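Local coordinates for Sts-2 protein (Mus musculus, PDB 3D4I) that has an acid-dependent phosphatase activity in its 2H-phosphatase domain and, as the full-length protein, interferes with CBL-mediated down-regulation of receptor tyrosine kinases, at residues E19-C33 with D44-I58. Numbering follows the deposited sequence.
Sequences ERVDQVFGKSWLQQC and DLNFPRSLPRRSNGI
F47 pushes its ring end between the two short helices 21-25 and 29-32, where a flat apolar side chain can serve both. Its CE1 lies over the centre of the F25 ring, 3.5 Å from F25 CG; with the planes turned 31° the pair is oblique. V24 CG1 covers the other face of F25, and the D44 carboxylate and N46 CB sit at its edge. With F25 cut back to an alanine, F47 CE1 would probably lose its aromatic cover and a gap would open between V24 and F47. At the other rim of the F47 ring, CE2 lies 3.6 Å from C33 CB and 4.0 Å from W29 CE3, at the indole edge. V21 CG1 meets P48 CD at 3.7 Å, and L30 CD1 slides past I58 CG1 at 3.8 Å.

Both segments belong to the long, mostly irregular connection between the first strand, 11-16, and helix 69-85 of the histidine phosphatase (branch 1) fold, folded back upon itself.

Among polar contacts, N46 ND2 donates to E19 OE1 (3.0 Å, 170°) within its own amide plane; CG anti to the backbone N (chi1 -157°) carries the amide to E19. Asparagine suits this place because its OD1 also accepts from C70 N, while S68 shares E19 OE1. D44 OD1 accepts from N46 N, closing an Asx turn, and its OD2 bonds T259 of the second subunit.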
ATOM      1  N   GLU A  19       4.592   4.992   6.076  1.00 15.14           N
ATOM      2  CA  GLU A  19       5.112   3.952   6.961  1.00 15.17           C
ATOM      3  C   GLU A  19       6.644   3.861   6.818  1.00 16.15           C
ATOM      4  O   GLU A  19       7.172   3.819   5.708  1.00 14.36           O
ATOM      5  CB  GLU A  19       4.462   2.612   6.613  1.00 14.94           C
ATOM      6  CG  GLU A  19       4.895   1.478   7.555  1.00 15.28           C
ATOM      7  CD  GLU A  19       4.355   0.144   7.077  1.00 16.89           C
ATOM      8  OE1 GLU A  19       4.927  -0.384   6.115  1.00 14.70           O
ATOM      9  OE2 GLU A  19       3.417  -0.394   7.703  1.00 13.70           O
ATOM     10  N   ARG A  20       7.336   3.856   7.953  1.00 16.56           N
ATOM     11  CA  ARG A  20       8.787   3.703   7.974  1.00 17.25           C
ATOM     12  C   ARG A  20       9.192   2.234   8.198  1.00 16.99           C
ATOM     13  O   ARG A  20       8.504   1.481   8.907  1.00 16.20           O
ATOM     14  CB  ARG A  20       9.420   4.662   9.004  1.00 18.48           C
ATOM     15  CG  ARG A  20       8.797   4.648  10.361  1.00 21.39           C
ATOM     16  CD  ARG A  20       9.238   5.820  11.244  1.00 18.98           C
ATOM     17  NE  ARG A  20      10.595   5.647  11.731  1.00 23.46           N
ATOM     18  CZ  ARG A  20      11.162   6.421  12.656  1.00 26.15           C
ATOM     19  NH1 ARG A  20      10.461   7.424  13.219  1.00 24.22           N
ATOM     20  NH2 ARG A  20      12.416   6.174  13.036  1.00 25.31           N
ATOM     21  N   VAL A  21      10.263   1.802   7.525  1.00 15.87           N
ATOM     22  CA  VAL A  21      10.632   0.373   7.542  1.00 16.57           C
ATOM     23  C   VAL A  21      10.819  -0.125   8.954  1.00 17.54           C
ATOM     24  O   VAL A  21      10.427  -1.255   9.261  1.00 17.85           O
ATOM     25  CB  VAL A  21      11.926   0.021   6.731  1.00 16.54           C
ATOM     26  CG1 VAL A  21      11.612  -0.037   5.255  0.60 16.45           C
ATOM     27  CG2 VAL A  21      13.054   0.973   7.042  0.60 12.95           C
ATOM     28  N   ASP A  22      11.392   0.713   9.816  1.00 17.38           N
ATOM     29  CA  ASP A  22      11.635   0.263  11.198  1.00 18.04           C
ATOM     30  C   ASP A  22      10.380   0.146  12.067  1.00 18.75           C
ATOM     31  O   ASP A  22      10.447  -0.469  13.123  1.00 18.37           O
ATOM     32  CB  ASP A  22      12.705   1.105  11.910  1.00 18.85           C
ATOM     33  CG  ASP A  22      12.339   2.577  12.013  1.00 19.17           C
ATOM     34  OD1 ASP A  22      11.650   3.104  11.119  1.00 18.95           O
ATOM     35  OD2 ASP A  22      12.769   3.226  12.984  1.00 22.13           O
ATOM     36  N   GLN A  23       9.245   0.703  11.631  1.00 19.07           N
ATOM     37  CA  GLN A  23       7.984   0.546  12.392  1.00 19.97           C
ATOM     38  C   GLN A  23       7.538  -0.913  12.285  1.00 19.42           C
ATOM     39  O   GLN A  23       6.949  -1.486  13.226  1.00 19.88           O
ATOM     40  CB  GLN A  23       6.816   1.387  11.814  1.00 20.98           C
ATOM     41  CG  GLN A  23       5.649   1.488  12.789  0.50 21.26           C
ATOM     42  CD  GLN A  23       4.399   2.104  12.201  0.50 21.97           C
ATOM     43  OE1 GLN A  23       4.452   3.087  11.460  0.50 26.44           O
ATOM     44  NE2 GLN A  23       3.252   1.541  12.559  0.50 26.85           N
ATOM     45  N   VAL A  24       7.776  -1.504  11.114  1.00 17.22           N
ATOM     46  CA  VAL A  24       7.364  -2.873  10.859  1.00 17.05           C
ATOM     47  C   VAL A  24       8.423  -3.882  11.340  1.00 16.45           C
ATOM     48  O   VAL A  24       8.103  -4.876  11.982  1.00 15.71           O
ATOM     49  CB  VAL A  24       7.043  -3.098   9.345  1.00 16.88           C
ATOM     50  CG1 VAL A  24       6.718  -4.588   9.046  1.00 17.31           C
ATOM     51  CG2 VAL A  24       5.827  -2.309   8.966  1.00 16.18           C
ATOM     52  N   PHE A  25       9.672  -3.635  10.978  1.00 16.12           N
ATOM     53  CA  PHE A  25      10.707  -4.641  11.144  1.00 17.28           C
ATOM     54  C   PHE A  25      11.494  -4.469  12.432  1.00 18.09           C
ATOM     55  O   PHE A  25      12.297  -5.343  12.806  1.00 19.43           O
ATOM     56  CB  PHE A  25      11.588  -4.699   9.901  1.00 15.93           C
ATOM     57  CG  PHE A  25      10.821  -5.156   8.677  1.00 14.78           C
ATOM     58  CD1 PHE A  25      10.453  -6.497   8.547  1.00 14.83           C
ATOM     59  CD2 PHE A  25      10.381  -4.240   7.736  1.00 15.18           C
ATOM     60  CE1 PHE A  25       9.717  -6.943   7.461  1.00 14.55           C
ATOM     61  CE2 PHE A  25       9.635  -4.670   6.618  1.00 14.39           C
ATOM     62  CZ  PHE A  25       9.294  -6.037   6.498  1.00 14.68           C
ATOM     63  N   GLY A  26      11.245  -3.364  13.119  1.00 18.44           N
ATOM     64  CA  GLY A  26      11.821  -3.139  14.454  1.00 20.28           C
ATOM     65  C   GLY A  26      13.205  -2.519  14.445  1.00 22.12           C
ATOM     66  O   GLY A  26      13.728  -2.137  13.389  1.00 21.09           O
ATOM     67  N   LYS A  27      13.802  -2.387  15.637  1.00 23.66           N
ATOM     68  CA  LYS A  27      15.061  -1.651  15.760  1.00 25.86           C
ATOM     69  C   LYS A  27      16.252  -2.317  15.025  1.00 24.79           C
ATOM     70  O   LYS A  27      17.175  -1.624  14.617  1.00 26.51           O
ATOM     71  CB  LYS A  27      15.392  -1.292  17.244  1.00 26.07           C
ATOM     72  CG  LYS A  27      15.361  -2.440  18.258  1.00 28.25           C
ATOM     73  CD  LYS A  27      15.483  -1.885  19.726  1.00 28.16           C
ATOM     74  CE  LYS A  27      15.553  -2.988  20.824  1.00 30.10           C
ATOM     75  NZ  LYS A  27      15.768  -2.402  22.261  1.00 31.21           N
ATOM     76  N   SER A  28      16.170  -3.628  14.814  1.00 24.86           N
ATOM     77  CA  SER A  28      17.173  -4.412  14.074  1.00 24.31           C
ATOM     78  C   SER A  28      17.003  -4.426  12.551  1.00 22.96           C
ATOM     79  O   SER A  28      17.691  -5.175  11.878  1.00 21.51           O
ATOM     80  CB  SER A  28      17.200  -5.849  14.583  1.00 24.73           C
ATOM     81  OG  SER A  28      16.119  -6.634  14.101  1.00 28.52           O
ATOM     82  N   TRP A  29      16.105  -3.593  12.018  1.00 21.36           N
ATOM     83  CA  TRP A  29      15.806  -3.597  10.564  1.00 20.44           C
ATOM     84  C   TRP A  29      17.079  -3.517   9.695  1.00 19.69           C
ATOM     85  O   TRP A  29      17.182  -4.212   8.701  1.00 19.34           O
ATOM     86  CB  TRP A  29      14.807  -2.471  10.199  1.00 20.41           C
ATOM     87  CG  TRP A  29      15.462  -1.122  10.141  1.00 20.15           C
ATOM     88  CD1 TRP A  29      15.689  -0.277  11.183  1.00 20.66           C
ATOM     89  CD2 TRP A  29      16.045  -0.495   8.983  1.00 22.41           C
ATOM     90  NE1 TRP A  29      16.347   0.839  10.753  1.00 20.22           N
ATOM     91  CE2 TRP A  29      16.584   0.734   9.406  1.00 21.96           C
ATOM     92  CE3 TRP A  29      16.149  -0.857   7.626  1.00 23.67           C
ATOM     93  CZ2 TRP A  29      17.223   1.617   8.531  1.00 22.86           C
ATOM     94  CZ3 TRP A  29      16.787   0.019   6.748  1.00 22.53           C
ATOM     95  CH2 TRP A  29      17.315   1.242   7.207  1.00 21.50           C
ATOM     96  N   LEU A  30      18.036  -2.667  10.060  1.00 20.12           N
ATOM     97  CA  LEU A  30      19.229  -2.470   9.209  1.00 20.25           C
ATOM     98  C   LEU A  30      20.107  -3.724   9.104  1.00 19.58           C
ATOM     99  O   LEU A  30      20.616  -4.051   8.023  1.00 18.77           O
ATOM    100  CB  LEU A  30      20.022  -1.217   9.604  1.00 19.71           C
ATOM    101  CG  LEU A  30      21.243  -0.838   8.744  1.00 21.23           C
ATOM    102  CD1 LEU A  30      20.822  -0.651   7.284  1.00 22.86           C
ATOM    103  CD2 LEU A  30      21.925   0.429   9.289  1.00 21.91           C
ATOM    104  N   GLN A  31      20.252  -4.438  10.214  1.00 20.43           N
ATOM    105  CA  GLN A  31      20.995  -5.709  10.221  1.00 20.22           C
ATOM    106  C   GLN A  31      20.259  -6.798   9.445  1.00 20.30           C
ATOM    107  O   GLN A  31      20.896  -7.653   8.863  1.00 19.49           O
ATOM    108  CB  GLN A  31      21.314  -6.181  11.651  1.00 20.97           C
ATOM    109  CG  GLN A  31      22.320  -5.301  12.397  1.00 20.45           C
ATOM    110  CD  GLN A  31      21.753  -3.965  12.776  1.00 22.59           C
ATOM    111  OE1 GLN A  31      20.660  -3.885  13.318  1.00 24.89           O
ATOM    112  NE2 GLN A  31      22.470  -2.900  12.461  1.00 20.78           N
ATOM    113  N   GLN A  32      18.921  -6.751   9.415  1.00 19.40           N
ATOM    114  CA  GLN A  32      18.126  -7.683   8.601  1.00 19.24           C
ATOM    115  C   GLN A  32      18.414  -7.584   7.106  1.00 19.90           C
ATOM    116  O   GLN A  32      18.327  -8.579   6.385  1.00 21.62           O
ATOM    117  CB  GLN A  32      16.610  -7.477   8.830  1.00 18.34           C
ATOM    118  CG  GLN A  32      16.183  -7.749  10.281  1.00 18.97           C
ATOM    119  CD  GLN A  32      14.753  -7.326  10.565  1.00 17.79           C
ATOM    120  OE1 GLN A  32      13.875  -7.490   9.734  1.00 20.14           O
ATOM    121  NE2 GLN A  32      14.522  -6.800  11.748  1.00 17.55           N
ATOM    122  N   CYS A  33      18.720  -6.384   6.641  1.00 19.02           N
ATOM    123  CA  CYS A  33      18.797  -6.123   5.204  1.00 19.14           C
ATOM    124  C   CYS A  33      20.215  -5.832   4.722  1.00 19.24           C
ATOM    125  O   CYS A  33      20.390  -5.291   3.640  1.00 18.63           O
ATOM    126  CB  CYS A  33      17.825  -4.987   4.807  1.00 18.55           C
ATOM    127  SG  CYS A  33      18.227  -3.327   5.418  1.00 18.62           S
ATOM    128  N   ASP A  44      12.376  -8.985   2.710  1.00 17.67           N
ATOM    129  CA  ASP A  44      10.899  -8.991   2.714  1.00 17.11           C
ATOM    130  C   ASP A  44      10.510  -7.932   1.693  1.00 16.43           C
ATOM    131  O   ASP A  44      11.246  -6.979   1.491  1.00 16.27           O
ATOM    132  CB  ASP A  44      10.393  -8.642   4.123  1.00 17.07           C
ATOM    133  CG  ASP A  44       8.862  -8.651   4.266  1.00 19.02           C
ATOM    134  OD1 ASP A  44       8.158  -7.745   3.736  1.00 15.98           O
ATOM    135  OD2 ASP A  44       8.362  -9.519   5.019  1.00 19.76           O
ATOM    136  N   LEU A  45       9.376  -8.101   1.025  1.00 15.17           N
ATOM    137  CA  LEU A  45       9.037  -7.189  -0.051  1.00 14.37           C
ATOM    138  C   LEU A  45       8.689  -5.806   0.463  1.00 14.51           C
ATOM    139  O   LEU A  45       8.634  -4.865  -0.326  1.00 14.74           O
ATOM    140  CB  LEU A  45       7.899  -7.724  -0.932  1.00 14.92           C
ATOM    141  CG  LEU A  45       8.109  -9.107  -1.563  1.00 15.00           C
ATOM    142  CD1 LEU A  45       6.953  -9.397  -2.482  1.00 14.93           C
ATOM    143  CD2 LEU A  45       9.423  -9.138  -2.382  1.00 13.34           C
ATOM    144  N   ASN A  46       8.474  -5.660   1.766  1.00 13.92           N
ATOM    145  CA  ASN A  46       8.167  -4.319   2.295  1.00 15.07           C
ATOM    146  C   ASN A  46       9.409  -3.474   2.556  1.00 15.47           C
ATOM    147  O   ASN A  46       9.277  -2.291   2.874  1.00 15.24           O
ATOM    148  CB  ASN A  46       7.297  -4.405   3.550  1.00 14.72           C
ATOM    149  CG  ASN A  46       6.497  -3.134   3.819  1.00 15.60           C
ATOM    150  OD1 ASN A  46       6.009  -2.487   2.905  1.00 13.87           O
ATOM    151  ND2 ASN A  46       6.336  -2.798   5.105  1.00 11.75           N
ATOM    152  N   PHE A  47      10.607  -4.072   2.459  1.00 16.20           N
ATOM    153  CA  PHE A  47      11.843  -3.278   2.330  1.00 16.23           C
ATOM    154  C   PHE A  47      11.853  -2.691   0.937  1.00 17.08           C
ATOM    155  O   PHE A  47      11.424  -3.368   0.003  1.00 16.14           O
ATOM    156  CB  PHE A  47      13.113  -4.126   2.548  1.00 15.38           C
ATOM    157  CG  PHE A  47      13.362  -4.503   3.986  1.00 16.81           C
ATOM    158  CD1 PHE A  47      12.663  -5.545   4.581  1.00 17.65           C
ATOM    159  CD2 PHE A  47      14.307  -3.820   4.744  1.00 18.79           C
ATOM    160  CE1 PHE A  47      12.922  -5.932   5.941  1.00 18.07           C
ATOM    161  CE2 PHE A  47      14.543  -4.167   6.072  1.00 17.33           C
ATOM    162  CZ  PHE A  47      13.874  -5.235   6.667  1.00 17.47           C
ATOM    163  N   PRO A  48      12.303  -1.418   0.784  1.00 17.42           N
ATOM    164  CA  PRO A  48      12.270  -0.806  -0.552  1.00 19.13           C
ATOM    165  C   PRO A  48      13.276  -1.437  -1.525  1.00 21.14           C
ATOM    166  O   PRO A  48      14.243  -2.068  -1.098  1.00 20.41           O
ATOM    167  CB  PRO A  48      12.616   0.677  -0.282  1.00 19.54           C
ATOM    168  CG  PRO A  48      13.373   0.660   1.071  1.00 17.13           C
ATOM    169  CD  PRO A  48      12.826  -0.509   1.823  1.00 17.55           C
ATOM    170  N   ARG A  49      13.045  -1.244  -2.818  1.00 24.15           N
ATOM    171  CA  ARG A  49      13.892  -1.813  -3.873  1.00 27.19           C
ATOM    172  C   ARG A  49      15.344  -1.409  -3.714  1.00 27.59           C
ATOM    173  O   ARG A  49      16.247  -2.196  -3.973  1.00 28.14           O
ATOM    174  CB  ARG A  49      13.352  -1.417  -5.266  1.00 27.14           C
ATOM    175  CG  ARG A  49      12.743  -2.574  -6.075  1.00 28.45           C
ATOM    176  CD  ARG A  49      11.946  -2.036  -7.278  1.00 30.24           C
ATOM    177  NE  ARG A  49      12.135  -2.795  -8.517  1.00 35.31           N
ATOM    178  CZ  ARG A  49      11.720  -2.372  -9.718  1.00 39.22           C
ATOM    179  NH1 ARG A  49      11.091  -1.201  -9.835  1.00 40.43           N
ATOM    180  NH2 ARG A  49      11.938  -3.105 -10.813  1.00 40.47           N
ATOM    181  N   SER A  50      15.571  -0.180  -3.258  1.00 28.82           N
ATOM    182  CA  SER A  50      16.922   0.339  -3.079  1.00 29.97           C
ATOM    183  C   SER A  50      16.967   1.388  -1.981  1.00 30.08           C
ATOM    184  O   SER A  50      15.926   1.913  -1.572  1.00 30.11           O
ATOM    185  CB  SER A  50      17.435   0.957  -4.389  1.00 30.47           C
ATOM    186  OG  SER A  50      16.753   2.169  -4.666  1.00 30.97           O
ATOM    187  N   LEU A  51      18.176   1.651  -1.499  1.00 30.27           N
ATOM    188  CA  LEU A  51      18.474   2.795  -0.648  1.00 30.64           C
ATOM    189  C   LEU A  51      19.263   3.844  -1.445  1.00 32.15           C
ATOM    190  O   LEU A  51      20.068   3.477  -2.327  1.00 31.94           O
ATOM    191  CB  LEU A  51      19.276   2.375   0.583  1.00 30.29           C
ATOM    192  CG  LEU A  51      18.680   1.318   1.513  1.00 28.66           C
ATOM    193  CD1 LEU A  51      19.640   1.001   2.669  1.00 28.44           C
ATOM    194  CD2 LEU A  51      17.327   1.779   2.036  1.00 28.03           C
ATOM    195  N   PRO A  52      19.031   5.142  -1.150  1.00 32.80           N
ATOM    196  CA  PRO A  52      19.774   6.248  -1.766  1.00 33.87           C
ATOM    197  C   PRO A  52      21.266   6.136  -1.539  1.00 35.35           C
ATOM    198  O   PRO A  52      21.688   5.693  -0.471  1.00 34.91           O
ATOM    199  CB  PRO A  52      19.266   7.485  -1.017  1.00 33.63           C
ATOM    200  CG  PRO A  52      17.964   7.116  -0.451  1.00 32.55           C
ATOM    201  CD  PRO A  52      17.993   5.628  -0.215  1.00 32.82           C
ATOM    202  N   ARG A  53      22.054   6.546  -2.536  1.00 37.44           N
ATOM    203  CA  ARG A  53      23.506   6.694  -2.361  1.00 40.34           C
ATOM    204  C   ARG A  53      23.754   7.658  -1.216  1.00 41.15           C
ATOM    205  O   ARG A  53      23.169   8.745  -1.168  1.00 41.15           O
ATOM    206  CB  ARG A  53      24.179   7.200  -3.642  1.00 40.83           C
ATOM    207  CG  ARG A  53      24.743   6.102  -4.545  1.00 44.09           C
ATOM    208  CD  ARG A  53      26.180   5.734  -4.157  1.00 48.95           C
ATOM    209  NE  ARG A  53      26.684   4.562  -4.881  1.00 52.09           N
ATOM    210  CZ  ARG A  53      26.395   3.298  -4.569  1.00 53.58           C
ATOM    211  NH1 ARG A  53      25.586   3.025  -3.547  1.00 55.09           N
ATOM    212  NH2 ARG A  53      26.906   2.301  -5.282  1.00 53.98           N
ATOM    213  N   ARG A  54      24.600   7.243  -0.285  1.00 42.75           N
ATOM    214  CA  ARG A  54      24.749   7.955   0.975  1.00 44.23           C
ATOM    215  C   ARG A  54      26.217   8.139   1.320  1.00 45.50           C
ATOM    216  O   ARG A  54      27.091   7.430   0.796  1.00 46.13           O
ATOM    217  CB  ARG A  54      23.998   7.204   2.099  1.00 44.24           C
ATOM    218  CG  ARG A  54      23.751   8.012   3.381  1.00 43.10           C
ATOM    219  CD  ARG A  54      22.423   7.641   4.088  1.00 41.97           C
ATOM    220  NE  ARG A  54      22.162   8.495   5.246  1.00 40.58           N
ATOM    221  CZ  ARG A  54      20.974   8.684   5.836  1.00 39.55           C
ATOM    222  NH1 ARG A  54      19.870   8.097   5.392  1.00 37.08           N
ATOM    223  NH2 ARG A  54      20.889   9.493   6.877  1.00 37.09           N
ATOM    224  N   SER A  55      26.485   9.124   2.173  1.00 46.90           N
ATOM    225  CA  SER A  55      27.795   9.263   2.791  1.00 47.93           C
ATOM    226  C   SER A  55      27.929   8.194   3.867  1.00 48.34           C
ATOM    227  O   SER A  55      26.936   7.817   4.506  1.00 48.53           O
ATOM    228  CB  SER A  55      27.985  10.661   3.390  1.00 48.13           C
ATOM    229  OG  SER A  55      26.765  11.172   3.904  1.00 49.19           O
ATOM    230  N   ASN A  56      29.156   7.699   4.035  1.00 48.50           N
ATOM    231  CA  ASN A  56      29.503   6.672   5.031  1.00 48.60           C
ATOM    232  C   ASN A  56      28.793   5.324   4.808  1.00 48.07           C
ATOM    233  O   ASN A  56      28.616   4.535   5.746  1.00 48.41           O
ATOM    234  CB  ASN A  56      29.309   7.177   6.484  1.00 48.95           C
ATOM    235  CG  ASN A  56      29.558   8.691   6.649  1.00 50.04           C
ATOM    236  OD1 ASN A  56      28.938   9.336   7.503  1.00 50.79           O
ATOM    237  ND2 ASN A  56      30.461   9.255   5.842  1.00 51.32           N
ATOM    238  N   GLY A  57      28.391   5.069   3.562  1.00 47.19           N
ATOM    239  CA  GLY A  57      27.728   3.814   3.195  1.00 45.95           C
ATOM    240  C   GLY A  57      26.368   3.591   3.845  1.00 45.22           C
ATOM    241  O   GLY A  57      25.700   4.541   4.263  1.00 45.40           O
ATOM    242  N   ILE A  58      25.986   2.318   3.940  1.00 44.31           N
ATOM    243  CA  ILE A  58      24.696   1.858   4.477  1.00 43.51           C
ATOM    244  C   ILE A  58      24.453   2.206   5.960  1.00 42.66           C
ATOM    245  O   ILE A  58      23.305   2.308   6.395  1.00 41.81           O
ATOM    246  CB  ILE A  58      24.568   0.310   4.263  1.00 43.76           C
ATOM    247  CG1 ILE A  58      23.116  -0.156   4.238  1.00 43.75           C
ATOM    248  CG2 ILE A  58      25.422  -0.474   5.284  1.00 43.99           C
ATOM    249  CD1 ILE A  58      22.959  -1.634   3.872  1.00 43.61           C
TER